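Side-chain contacts in hypothetical protein Atu2327 (Agrobacterium tumefaciens, PDB 2O8I), which is of unknown function but belongs to the OHCU decarboxylase family, whose characterised members catalyse the last step of the conversion of urate to (S)-allantoin: residues R49-E53 with A54-G58; A39-G42 with A43-Q47; I135-N138 with A139-F143. One frame throughout, in Å; residues are numbered along the deposited sequence.

Contact 1: residues R49-E53 with A54-G58; sequences RVASE and AERLG
Ser52 and Glu55 hold each other in a capping box at the start of helix 53-62. The serine hydroxyl accepts from the first turn, with Glu55 N 3.1 Å from Ser52 OG, and the glutamate carboxylate answers: Ser52 N donates to Glu55 OE1 at 2.9 Å in a nearly straight bond. OE1 is met on its anti side, 28° out of the carboxylate plane. What turns the hydroxyl to the helix is a chi1 of 65°, which places OG between the serine's own N and carbonyl carbon. Glu55 CG packs against the same hydroxyl.

Glu53 OE2 forms a salt bridge with Arg56 NE at 2.9 Å. The two side chains run side by side; their planes are 12° apart, and Glu53 OE2 meets the guanidinium at its edge, near its plane. Arg56 CG meanwhile rests 4.1 Å from Ala51 CB, and backbone bonds from Arg56 N to Ser52 O and from Leu57 N to Glu53 O start the helical ladder.

Further out, Arg24 of helix 19-27 forms a salt bridge with Glu55 OE2, while Phe48 holds Arg56 through its carbonyl and a cation-pi contact. Glu55 thus serves two partners, a backbone N-H and an arginine, and its negative charge near the helix N-terminus probably interacts favourably with the helix dipole, although the Arg24 salt bridge would partly offset it.

Contact 2: residues A39-G42 with A43-Q47; sequences AVHG and ALCAQ
Cys45 lays its sulfur over one face of the His41 imidazole, one turn back along helix 37-50. SG sits 3.5 Å from the ring centroid, 23° off the ring normal, and is displaced toward the rim formed by CE1 and NE2. The histidine reaches this place because its CG stands anti to the backbone N (chi1 -177°), while Cys45 sends SG back beside its own N (chi1 -68°). The backbones of the same two residues are joined by Cys45 N donating to His41 O at 2.8 Å.

The other close-packed pair is aliphatic. Val40 and Leu44 lie side by side and point the same way, with Val40 CG1 3.8 Å from Leu44 CD1; Leu44 CG also comes near Val40 O. Both residues are buried, and Phe11 of helix 4-11 touches them both. Leu158 of helix 139-161 adds to the cover of Val40, and Ala25 of helix 19-27 to that of Leu44.

The side carrying Gly42 and Ala46 is much more sparsely built. Both residues are exposed, and their contact amounts to the routine bond from Ala46 N to Gly42 O and the approach of Ala46 CB to that same oxygen at 3.4 Å.

The imidazole is fixed at its far end as well, since His41 NE2 hydrogen-bonds to the carbonyl of Glu151 in helix 139-161. Donation to a carbonyl implies that NE2 carries a proton, and with NE2 bonded to that carbonyl and sulfur over one face, the ring links helix 37-50 to helix 139-161.

Contact 3: residues I135-N138 with A139-F143; sequences IDNN and AAQEF
Asn138 meets the helix it precedes through a backbone that stays extended at Asn137 and Asn138 and then coils at Ala139 into helix 139-161. This is a helix N-terminus closed by a capping box, with Asn138 as N-cap and Gln141 as its partner. The first backbone bond of the turn across the junction runs from Glu142 N to Asn138 O at 3.2 Å.

The asparagine side chain folds over the start of the helix. Its CG lies between the backbone N and the carbonyl carbon, and this turn brings OD1 above the opening turn, where Asn138 OD1 accepts from Gln141 N at 3.0 Å. The donor stands 32° out of the side-chain carbonyl plane. Gln141 repays the bond: from the helix its chain, extended beyond CG, reaches back until OE1 accepts from Asn138 N. The two side chains cross at about a right angle while their amide planes differ by only 25°, and the apolar part of Gln141 passes close to the asparagine amide, CG lying 3.4 Å from Asn138 OD1.

Asn137 adds a second layer beside the box. Its CB is 3.2 Å from Gln141 OE1 and 3.9 Å from Glu142 CG; its methylene thus lies against the Gln141 amide oxygen and the aliphatic part of Glu142. Glu142, buried and bent at chi2, is held mainly from outside the junction: OE1 takes a salt bridge from Arg134 and a hydrogen bond with the hydroxyl of Tyr107, tying the new helix to helices 124-135 and 94-111. Within the capping box itself, Asn138 N approaches Gln141 OE1 in the carbonyl plane, on a lone pair, at 2.8 Å.

In the fold
The three contacts follow one another along the chain in the order 2, 1, 3. Contacts 2 and 1 share helix 37-50, their centres 15 Å apart, and only Phe48 separates their segments along the chain. Contacts 1 and 3 each start a helix, and the two helices meet there: the Phe143 ring packs against Glu53, Arg56 and Leu57, with Phe143 CE2 3.4 Å from Glu53 OE1 and Phe143 CE1 3.9 Å from Leu57 CD1. Contacts 2 and 3 stay apart, about 11 Å between nearest atoms, yet helix 139-161, which contact 3 begins, carries Glu151, whose carbonyl bonds His41 of contact 2; its carboxylate pairs with Arg49 of contact 1.

Contact 1: residues R49-E53 with A54-G58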
loop_
_atom_site.group_PDB
_atom_site.type_symbol
_atom_site.label_atom_id
_atom_site.label_comp_id
_atom_site.label_asym_id
_atom_site.label_seq_id
_atom_site.Cartn_x
_atom_site.Cartn_y
_atom_site.Cartn_z
ATOM N N ARG A 49 -1.788 -8.393 19.869
ATOM C CA ARG A 49 -2.045 -9.662 20.495
ATOM C C ARG A 49 -3.208 -9.631 21.460
ATOM O O ARG A 49 -3.804 -10.647 21.733
ATOM C CB ARG A 49 -0.805 -10.136 21.208
ATOM C CG ARG A 49 0.001 -10.986 20.329
ATOM C CD ARG A 49 1.447 -10.807 20.645
ATOM N NE ARG A 49 2.224 -11.507 19.644
ATOM C CZ ARG A 49 3.410 -12.050 19.858
ATOM N NH1 ARG A 49 3.982 -11.986 21.044
ATOM N NH2 ARG A 49 4.012 -12.669 18.863
ATOM N N VAL A 50 -3.532 -8.461 21.966
ATOM C CA VAL A 50 -4.469 -8.339 23.059
ATOM C C VAL A 50 -5.822 -7.817 22.583
ATOM O O VAL A 50 -6.765 -7.720 23.350
ATOM C CB VAL A 50 -3.813 -7.483 24.187
ATOM C CG1 VAL A 50 -4.554 -6.159 24.466
ATOM C CG2 VAL A 50 -3.592 -8.348 25.425
ATOM N N ALA A 51 -5.883 -7.496 21.295
ATOM C CA ALA A 51 -7.074 -7.012 20.607
ATOM C C ALA A 51 -8.059 -8.169 20.499
ATOM O O ALA A 51 -7.657 -9.319 20.608
ATOM C CB ALA A 51 -6.684 -6.517 19.233
ATOM N N SER A 52 -9.340 -7.883 20.295
ATOM C CA SER A 52 -10.352 -8.937 20.264
ATOM C C SER A 52 -10.058 -9.794 19.034
ATOM O O SER A 52 -9.320 -9.345 18.150
ATOM C CB SER A 52 -11.762 -8.319 20.213
ATOM O OG SER A 52 -11.998 -7.597 18.998
ATOM N N GLU A 53 -10.591 -11.021 18.962
ATOM C CA GLU A 53 -10.456 -11.791 17.699
ATOM C C GLU A 53 -11.104 -11.073 16.495
ATOM O O GLU A 53 -10.543 -11.101 15.405
ATOM C CB GLU A 53 -10.925 -13.261 17.812
ATOM C CG GLU A 53 -10.023 -14.243 18.665
ATOM C CD GLU A 53 -8.500 -14.179 18.356
ATOM O OE1 GLU A 53 -7.932 -15.124 17.752
ATOM O OE2 GLU A 53 -7.866 -13.178 18.746
ATOM N N ALA A 54 -12.251 -10.412 16.688
ATOM C CA ALA A 54 -12.838 -9.592 15.612
ATOM C C ALA A 54 -11.842 -8.533 15.112
ATOM O O ALA A 54 -11.690 -8.337 13.908
ATOM C CB ALA A 54 -14.147 -8.914 16.065
ATOM N N GLU A 55 -11.176 -7.856 16.052
ATOM C CA GLU A 55 -10.260 -6.777 15.699
ATOM C C GLU A 55 -9.061 -7.303 14.920
ATOM O O GLU A 55 -8.707 -6.737 13.882
ATOM C CB GLU A 55 -9.838 -5.972 16.941
ATOM C CG GLU A 55 -10.975 -5.112 17.545
ATOM C CD GLU A 55 -10.601 -4.502 18.916
ATOM O OE1 GLU A 55 -9.769 -5.118 19.651
ATOM O OE2 GLU A 55 -11.138 -3.407 19.252
ATOM N N ARG A 56 -8.473 -8.401 15.390
ATOM C CA ARG A 56 -7.406 -9.073 14.673
ATOM C C ARG A 56 -7.854 -9.511 13.264
ATOM O O ARG A 56 -7.107 -9.354 12.272
ATOM C CB ARG A 56 -6.868 -10.236 15.494
ATOM C CG ARG A 56 -6.155 -9.753 16.761
ATOM C CD ARG A 56 -6.085 -10.800 17.903
ATOM N NE ARG A 56 -5.465 -12.063 17.492
ATOM C CZ ARG A 56 -4.157 -12.253 17.295
ATOM N NH1 ARG A 56 -3.279 -11.267 17.467
ATOM N NH2 ARG A 56 -3.720 -13.441 16.899
ATOM N N LEU A 57 -9.082 -10.013 13.160
ATOM C CA LEU A 57 -9.639 -10.396 11.856
ATOM C C LEU A 57 -9.757 -9.176 10.934
ATOM O O LEU A 57 -9.491 -9.278 9.708
ATOM C CB LEU A 57 -10.984 -11.108 11.998
ATOM C CG LEU A 57 -11.585 -11.619 10.681
ATOM C CD1 LEU A 57 -10.722 -12.734 10.073
ATOM C CD2 LEU A 57 -13.032 -12.116 10.885
ATOM N N GLY A 58 -10.124 -8.027 11.523
ATOM C CA GLY A 58 -10.153 -6.749 10.796
ATOM C C GLY A 58 -8.783 -6.341 10.249
ATOM O O GLY A 58 -8.669 -5.771 9.164
#

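Contact 2: residues A39-G42 with A43-Q47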
loop_
_atom_site.group_PDB
_atom_site.type_symbol
_atom_site.label_atom_id
_atom_site.label_comp_id
_atom_site.label_asym_id
_atom_site.label_seq_id
_atom_site.Cartn_x
_atom_site.Cartn_y
_atom_site.Cartn_z
ATOM N N ALA A 39 11.949 -2.093 20.089
ATOM C CA ALA A 39 11.058 -1.486 21.076
ATOM C C ALA A 39 9.678 -1.238 20.490
ATOM O O ALA A 39 8.706 -1.767 20.986
ATOM C CB ALA A 39 11.644 -0.207 21.649
ATOM N N VAL A 40 9.578 -0.483 19.399
ATOM C CA VAL A 40 8.257 -0.098 18.879
ATOM C C VAL A 40 7.475 -1.336 18.400
ATOM O O VAL A 40 6.245 -1.424 18.587
ATOM C CB VAL A 40 8.354 0.961 17.757
ATOM C CG1 VAL A 40 7.000 1.277 17.204
ATOM C CG2 VAL A 40 9.033 2.229 18.250
ATOM N N HIS A 41 8.171 -2.296 17.798
ATOM C CA HIS A 41 7.519 -3.519 17.357
ATOM C C HIS A 41 6.958 -4.318 18.529
ATOM O O HIS A 41 5.840 -4.834 18.425
ATOM C CB HIS A 41 8.499 -4.384 16.589
ATOM C CG HIS A 41 7.901 -5.637 16.027
ATOM N ND1 HIS A 41 8.009 -6.863 16.660
ATOM C CD2 HIS A 41 7.246 -5.867 14.861
ATOM C CE1 HIS A 41 7.431 -7.791 15.916
ATOM N NE2 HIS A 41 6.959 -7.212 14.822
ATOM N N GLY A 42 7.728 -4.433 19.630
ATOM C CA GLY A 42 7.258 -5.165 20.782
ATOM C C GLY A 42 5.956 -4.516 21.268
ATOM O O GLY A 42 4.982 -5.219 21.603
ATOM N N ALA A 43 5.932 -3.173 21.274
ATOM C CA ALA A 43 4.820 -2.399 21.817
ATOM C C ALA A 43 3.588 -2.538 20.943
ATOM O O ALA A 43 2.487 -2.759 21.449
ATOM C CB ALA A 43 5.208 -0.951 21.967
ATOM N N LEU A 44 3.782 -2.439 19.629
ATOM C CA LEU A 44 2.689 -2.605 18.674
ATOM C C LEU A 44 2.139 -4.045 18.639
ATOM O O LEU A 44 0.904 -4.231 18.699
ATOM C CB LEU A 44 3.101 -2.108 17.284
ATOM C CG LEU A 44 3.475 -0.617 17.201
ATOM C CD1 LEU A 44 3.795 -0.240 15.756
ATOM C CD2 LEU A 44 2.384 0.342 17.774
ATOM N N CYS A 45 3.017 -5.056 18.588
ATOM C CA CYS A 45 2.560 -6.446 18.680
ATOM C C CYS A 45 1.761 -6.700 19.949
ATOM O O CYS A 45 0.736 -7.403 19.915
ATOM C CB CYS A 45 3.708 -7.438 18.555
ATOM S SG CYS A 45 4.372 -7.405 16.887
ATOM N N ALA A 46 2.209 -6.126 21.063
ATOM C CA ALA A 46 1.493 -6.273 22.311
ATOM C C ALA A 46 0.035 -5.881 22.159
ATOM O O ALA A 46 -0.844 -6.625 22.597
ATOM C CB ALA A 46 2.153 -5.490 23.439
ATOM N N GLN A 47 -0.244 -4.743 21.538
ATOM C CA GLN A 47 -1.635 -4.372 21.323
ATOM C C GLN A 47 -2.343 -5.292 20.319
ATOM O O GLN A 47 -3.558 -5.527 20.431
ATOM C CB GLN A 47 -1.763 -2.933 20.854
ATOM C CG GLN A 47 -1.201 -1.906 21.762
ATOM C CD GLN A 47 -1.753 -2.000 23.174
ATOM O OE1 GLN A 47 -1.003 -1.876 24.124
ATOM N NE2 GLN A 47 -3.064 -2.220 23.310
#

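Contact 3: residues I135-N138 with A139-F143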
loop_
_atom_site.group_PDB
_atom_site.type_symbol
_atom_site.label_atom_id
_atom_site.label_comp_id
_atom_site.label_asym_id
_atom_site.label_seq_id
_atom_site.Cartn_x
_atom_site.Cartn_y
_atom_site.Cartn_z
ATOM N N ILE A 135 -3.028 -23.015 1.284
ATOM C CA ILE A 135 -4.403 -23.126 0.811
ATOM C C ILE A 135 -5.050 -24.372 1.411
ATOM O O ILE A 135 -6.253 -24.415 1.619
ATOM C CB ILE A 135 -4.519 -23.105 -0.741
ATOM C CG1 ILE A 135 -5.983 -22.935 -1.208
ATOM C CG2 ILE A 135 -3.952 -24.387 -1.374
ATOM C CD1 ILE A 135 -6.544 -21.490 -1.255
ATOM N N ASP A 136 -4.240 -25.373 1.731
ATOM C CA ASP A 136 -4.745 -26.637 2.278
ATOM C C ASP A 136 -4.930 -26.664 3.797
ATOM O O ASP A 136 -5.342 -27.691 4.346
ATOM C CB ASP A 136 -3.840 -27.796 1.847
ATOM C CG ASP A 136 -4.056 -28.194 0.384
ATOM O OD1 ASP A 136 -5.146 -27.903 -0.201
ATOM O OD2 ASP A 136 -3.131 -28.821 -0.180
ATOM N N ASN A 137 -4.616 -25.570 4.483
ATOM C CA ASN A 137 -4.842 -25.536 5.914
ATOM C C ASN A 137 -6.297 -25.239 6.255
ATOM O O ASN A 137 -7.081 -24.909 5.368
ATOM C CB ASN A 137 -3.926 -24.511 6.590
ATOM C CG ASN A 137 -2.444 -24.865 6.462
ATOM O OD1 ASN A 137 -1.587 -24.007 6.676
ATOM N ND2 ASN A 137 -2.140 -26.122 6.104
ATOM N N ASN A 138 -6.653 -25.370 7.530
ATOM C CA ASN A 138 -7.990 -25.048 7.985
ATOM C C ASN A 138 -7.973 -23.624 8.551
ATOM O O ASN A 138 -6.900 -23.062 8.793
ATOM C CB ASN A 138 -8.477 -26.065 9.030
ATOM C CG ASN A 138 -7.683 -25.990 10.342
ATOM O OD1 ASN A 138 -7.477 -24.915 10.901
ATOM N ND2 ASN A 138 -7.247 -27.133 10.839
ATOM N N ALA A 139 -9.157 -23.062 8.779
ATOM C CA ALA A 139 -9.304 -21.679 9.210
ATOM C C ALA A 139 -8.439 -21.281 10.420
ATOM O O ALA A 139 -7.900 -20.155 10.452
ATOM C CB ALA A 139 -10.788 -21.347 9.463
ATOM N N ALA A 140 -8.314 -22.183 11.401
ATOM C CA ALA A 140 -7.534 -21.903 12.618
ATOM C C ALA A 140 -6.037 -21.857 12.355
ATOM O O ALA A 140 -5.361 -21.004 12.925
ATOM C CB ALA A 140 -7.857 -22.901 13.755
ATOM N N GLN A 141 -5.520 -22.752 11.514
ATOM C CA GLN A 141 -4.089 -22.764 11.178
ATOM C C GLN A 141 -3.681 -21.503 10.408
ATOM O O GLN A 141 -2.714 -20.827 10.794
ATOM C CB GLN A 141 -3.711 -23.991 10.368
ATOM C CG GLN A 141 -4.104 -25.303 10.996
ATOM C CD GLN A 141 -3.956 -26.471 10.019
ATOM O OE1 GLN A 141 -4.625 -26.552 8.972
ATOM N NE2 GLN A 141 -3.064 -27.377 10.356
ATOM N N GLU A 142 -4.433 -21.179 9.355
ATOM C CA GLU A 142 -4.223 -19.960 8.567
ATOM C C GLU A 142 -4.371 -18.668 9.348
ATOM O O GLU A 142 -3.774 -17.654 9.005
ATOM C CB GLU A 142 -5.159 -19.897 7.374
ATOM C CG GLU A 142 -4.685 -20.730 6.320
ATOM C CD GLU A 142 -3.233 -20.464 5.999
ATOM O OE1 GLU A 142 -2.969 -19.410 5.351
ATOM O OE2 GLU A 142 -2.387 -21.340 6.374
ATOM N N PHE A 143 -5.188 -18.692 10.377
ATOM C CA PHE A 143 -5.326 -17.518 11.190
ATOM C C PHE A 143 -4.073 -17.377 12.038
ATOM O O PHE A 143 -3.542 -16.278 12.158
ATOM C CB PHE A 143 -6.575 -17.605 12.042
ATOM C CG PHE A 143 -6.962 -16.319 12.663
ATOM C CD1 PHE A 143 -7.786 -15.438 11.986
ATOM C CD2 PHE A 143 -6.528 -16.000 13.946
ATOM C CE1 PHE A 143 -8.173 -14.231 12.556
ATOM C CE2 PHE A 143 -6.890 -14.799 14.527
ATOM C CZ PHE A 143 -7.725 -13.903 13.832
#